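PDB 5EPD: glycerol trinitrate reductase from Agrobacterium tumefaciens, which probably uses an FMN cofactor, absent from this crystal form, to reduce substrates such as glycerol trinitrate at the expense of NADH or NADPH. Local coordinates for residues L60-R68 against S368-P376. Residues are numbered along the deposited sequence; the frame is centred on the assembly and turned at random.
Sequences LTAGYYAQR and SAAGYTDYP
The short helix 61-66 meets an irregular loop near the C-terminus, and the backbones come nearest at Y64 and T373, whose CA atoms lie 5.5 Å apart. How one tyrosine can tie a loop to a helix is seen in Y372. Turned away from its own backbone N (chi1 -171°), CG of Y372 places the ring in an offset stack with Y64, centroids 4.3 Å apart and planes 19° from parallel, and the far end of the ring comes up against the helix. CE1 of Y372 sits over the centre of the Y64 ring, while CB of Y64 makes a CH-pi contact over the face of Y372. Beyond the stack, the Y372 hydroxyl OH shares a 2.7 Å hydrogen bond with OG1 of T61. Methyl CG2 of T373 rests 3.8 Å from CA of Y64, and CD1 of L60 touches CB of A369. In the (β/α)8 barrel of this Old Yellow Enzyme family member, the contact joins the chain after helix 346-352 to the helix that lies between the first two barrel strands, 41-43 and 73-80. Q67, extended beyond CG, donates from NE2 to O of T373 at 3.1 Å, nearly straight at 169°, with O of T373 close to the plane of the Q67 amide. Its OE1 accepts a bond from NH1 of R68 on a lone pair, at 2.8 Å; NH1 also donates to O of Y64. Two in-plane bonds thus grip NH1, and CD1 of Y64 lies over one face of the guanidinium, toward its rim. R68 NH2 donates to a water that may also reach O of Y375 weakly, while NE and NH2 also bond F340 O and I341 O, respectively, joining this corner to helix 338-342.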
loop_
_atom_site.group_PDB
_atom_site.type_symbol
_atom_site.label_atom_id
_atom_site.label_comp_id
_atom_site.label_asym_id
_atom_site.label_seq_id
_atom_site.Cartn_x
_atom_site.Cartn_y
_atom_site.Cartn_z
ATOM N N LEU A 60 9.704 -15.644 -9.408
ATOM C CA LEU A 60 9.236 -16.344 -8.207
ATOM C C LEU A 60 8.070 -15.683 -7.470
ATOM O O LEU A 60 7.569 -16.240 -6.470
ATOM C CB LEU A 60 10.374 -16.457 -7.210
ATOM C CG LEU A 60 11.660 -17.065 -7.748
ATOM C CD1 LEU A 60 12.706 -16.980 -6.642
ATOM C CD2 LEU A 60 11.437 -18.501 -8.236
ATOM N N THR A 61 7.631 -14.518 -7.950
ATOM C CA THR A 61 6.700 -13.694 -7.196
ATOM C C THR A 61 5.276 -14.275 -7.157
ATOM O O THR A 61 4.626 -14.226 -6.110
ATOM C CB THR A 61 6.740 -12.254 -7.712
ATOM O OG1 THR A 61 8.041 -11.711 -7.456
ATOM C CG2 THR A 61 5.715 -11.377 -7.019
ATOM N N ALA A 62 4.801 -14.829 -8.272
ATOM C CA ALA A 62 3.530 -15.576 -8.270
ATOM C C ALA A 62 3.512 -16.566 -7.111
ATOM O O ALA A 62 2.583 -16.560 -6.291
ATOM C CB ALA A 62 3.295 -16.311 -9.596
ATOM N N GLY A 63 4.555 -17.394 -7.033
ATOM C CA GLY A 63 4.698 -18.365 -5.942
ATOM C C GLY A 63 4.591 -17.772 -4.529
ATOM O O GLY A 63 3.907 -18.320 -3.636
ATOM N N TYR A 64 5.291 -16.660 -4.344
ATOM C CA TYR A 64 5.344 -15.939 -3.087
ATOM C C TYR A 64 3.961 -15.611 -2.614
ATOM O O TYR A 64 3.624 -15.910 -1.470
ATOM C CB TYR A 64 6.170 -14.664 -3.307
ATOM C CG TYR A 64 6.052 -13.582 -2.281
ATOM C CD1 TYR A 64 6.602 -13.747 -1.013
ATOM C CD2 TYR A 64 5.467 -12.349 -2.609
ATOM C CE1 TYR A 64 6.540 -12.735 -0.078
ATOM C CE2 TYR A 64 5.405 -11.313 -1.687
ATOM C CZ TYR A 64 5.932 -11.515 -0.413
ATOM O OH TYR A 64 5.880 -10.515 0.539
ATOM N N TYR A 65 3.156 -15.023 -3.496
ATOM C CA TYR A 65 1.810 -14.596 -3.148
ATOM C C TYR A 65 0.885 -15.793 -2.980
ATOM O O TYR A 65 0.135 -15.859 -2.005
ATOM C CB TYR A 65 1.233 -13.630 -4.185
ATOM C CG TYR A 65 1.806 -12.211 -4.105
ATOM C CD1 TYR A 65 1.542 -11.392 -3.003
ATOM C CD2 TYR A 65 2.617 -11.703 -5.120
ATOM C CE1 TYR A 65 2.058 -10.108 -2.928
ATOM C CE2 TYR A 65 3.141 -10.416 -5.051
ATOM C CZ TYR A 65 2.864 -9.629 -3.958
ATOM O OH TYR A 65 3.374 -8.345 -3.906
ATOM N N ALA A 66 0.959 -16.750 -3.907
ATOM C CA ALA A 66 0.169 -18.004 -3.792
ATOM C C ALA A 66 0.453 -18.820 -2.505
ATOM O O ALA A 66 -0.466 -19.381 -1.906
ATOM C CB ALA A 66 0.360 -18.870 -5.034
ATOM N N GLN A 67 1.716 -18.867 -2.085
ATOM C CA GLN A 67 2.074 -19.381 -0.762
ATOM C C GLN A 67 1.304 -18.754 0.419
ATOM O O GLN A 67 1.187 -19.382 1.468
ATOM C CB GLN A 67 3.558 -19.135 -0.493
ATOM C CG GLN A 67 4.526 -19.979 -1.303
ATOM C CD GLN A 67 5.940 -19.847 -0.781
ATOM O OE1 GLN A 67 6.300 -18.831 -0.165
ATOM N NE2 GLN A 67 6.754 -20.883 -1.012
ATOM N N ARG A 68 0.845 -17.502 0.268
ATOM C CA ARG A 68 0.174 -16.729 1.345
ATOM C C ARG A 68 -1.293 -16.472 1.029
ATOM O O ARG A 68 -1.940 -15.683 1.707
ATOM C CB ARG A 68 0.902 -15.385 1.518
ATOM C CG ARG A 68 2.314 -15.601 2.007
ATOM C CD ARG A 68 3.302 -14.460 1.751
ATOM N NE ARG A 68 4.520 -14.859 2.467
ATOM C CZ ARG A 68 5.351 -15.829 2.057
ATOM N NH1 ARG A 68 5.165 -16.453 0.878
ATOM N NH2 ARG A 68 6.381 -16.172 2.825
ATOM N N SER A 368 17.113 -13.097 -3.413
ATOM C CA SER A 368 16.695 -14.273 -4.139
ATOM C C SER A 368 15.519 -14.909 -3.438
ATOM O O SER A 368 14.909 -14.309 -2.551
ATOM C CB SER A 368 17.860 -15.253 -4.143
ATOM O OG SER A 368 18.151 -15.644 -2.805
ATOM N N ALA A 369 15.233 -16.147 -3.826
ATOM C CA ALA A 369 14.312 -17.007 -3.098
ATOM C C ALA A 369 14.553 -16.990 -1.592
ATOM O O ALA A 369 13.609 -17.026 -0.839
ATOM C CB ALA A 369 14.414 -18.431 -3.616
ATOM N N ALA A 370 15.803 -16.960 -1.149
ATOM C CA ALA A 370 16.074 -17.080 0.270
ATOM C C ALA A 370 15.591 -15.852 1.054
ATOM O O ALA A 370 15.962 -14.706 0.762
ATOM C CB ALA A 370 17.550 -17.320 0.512
ATOM N N GLY A 371 14.775 -16.110 2.063
ATOM C CA GLY A 371 14.123 -15.049 2.854
ATOM C C GLY A 371 12.907 -14.449 2.167
ATOM O O GLY A 371 12.479 -13.336 2.522
ATOM N N TYR A 372 12.392 -15.188 1.174
ATOM C CA TYR A 372 11.274 -14.786 0.308
ATOM C C TYR A 372 10.266 -15.961 0.258
ATOM O O TYR A 372 9.198 -15.928 0.929
ATOM C CB TYR A 372 11.799 -14.416 -1.098
ATOM C CG TYR A 372 10.780 -13.771 -2.084
ATOM C CD1 TYR A 372 10.011 -12.682 -1.712
ATOM C CD2 TYR A 372 10.659 -14.230 -3.417
ATOM C CE1 TYR A 372 9.117 -12.090 -2.600
ATOM C CE2 TYR A 372 9.766 -13.644 -4.308
ATOM C CZ TYR A 372 8.998 -12.567 -3.892
ATOM O OH TYR A 372 8.097 -11.950 -4.749
ATOM N N THR A 373 10.628 -17.005 -0.499
ATOM C CA THR A 373 9.762 -18.156 -0.736
ATOM C C THR A 373 10.261 -19.421 -0.047
ATOM O O THR A 373 9.675 -20.476 -0.227
ATOM C CB THR A 373 9.650 -18.458 -2.233
ATOM O OG1 THR A 373 10.963 -18.461 -2.815
ATOM C CG2 THR A 373 8.798 -17.427 -2.919
ATOM N N ASP A 374 11.324 -19.345 0.750
ATOM C CA ASP A 374 11.818 -20.562 1.445
ATOM C C ASP A 374 11.452 -20.626 2.942
ATOM O O ASP A 374 12.011 -21.418 3.711
ATOM C CB ASP A 374 13.329 -20.700 1.258
ATOM C CG ASP A 374 14.103 -19.643 2.002
ATOM O OD1 ASP A 374 13.498 -18.623 2.446
ATOM O OD2 ASP A 374 15.333 -19.825 2.128
ATOM N N TYR A 375 10.524 -19.776 3.365
ATOM C CA TYR A 375 10.019 -19.848 4.727
ATOM C C TYR A 375 9.105 -21.081 4.867
ATOM O O TYR A 375 8.029 -21.137 4.247
ATOM C CB TYR A 375 9.235 -18.584 5.075
ATOM C CG TYR A 375 10.074 -17.401 5.503
ATOM C CD1 TYR A 375 10.645 -17.353 6.771
ATOM C CD2 TYR A 375 10.268 -16.316 4.646
ATOM C CE1 TYR A 375 11.405 -16.262 7.162
ATOM C CE2 TYR A 375 10.998 -15.209 5.039
ATOM C CZ TYR A 375 11.576 -15.193 6.288
ATOM O OH TYR A 375 12.272 -14.091 6.688
ATOM N N PRO A 376 9.515 -22.059 5.693
ATOM C CA PRO A 376 8.672 -23.250 5.873
ATOM C C PRO A 376 7.282 -22.971 6.478
ATOM O O PRO A 376 7.130 -22.057 7.298
ATOM C CB PRO A 376 9.470 -24.071 6.886
ATOM C CG PRO A 376 10.129 -23.027 7.740
ATOM C CD PRO A 376 10.573 -21.988 6.725
HETATM O O HOH W 1 7.668 -18.762 1.937
#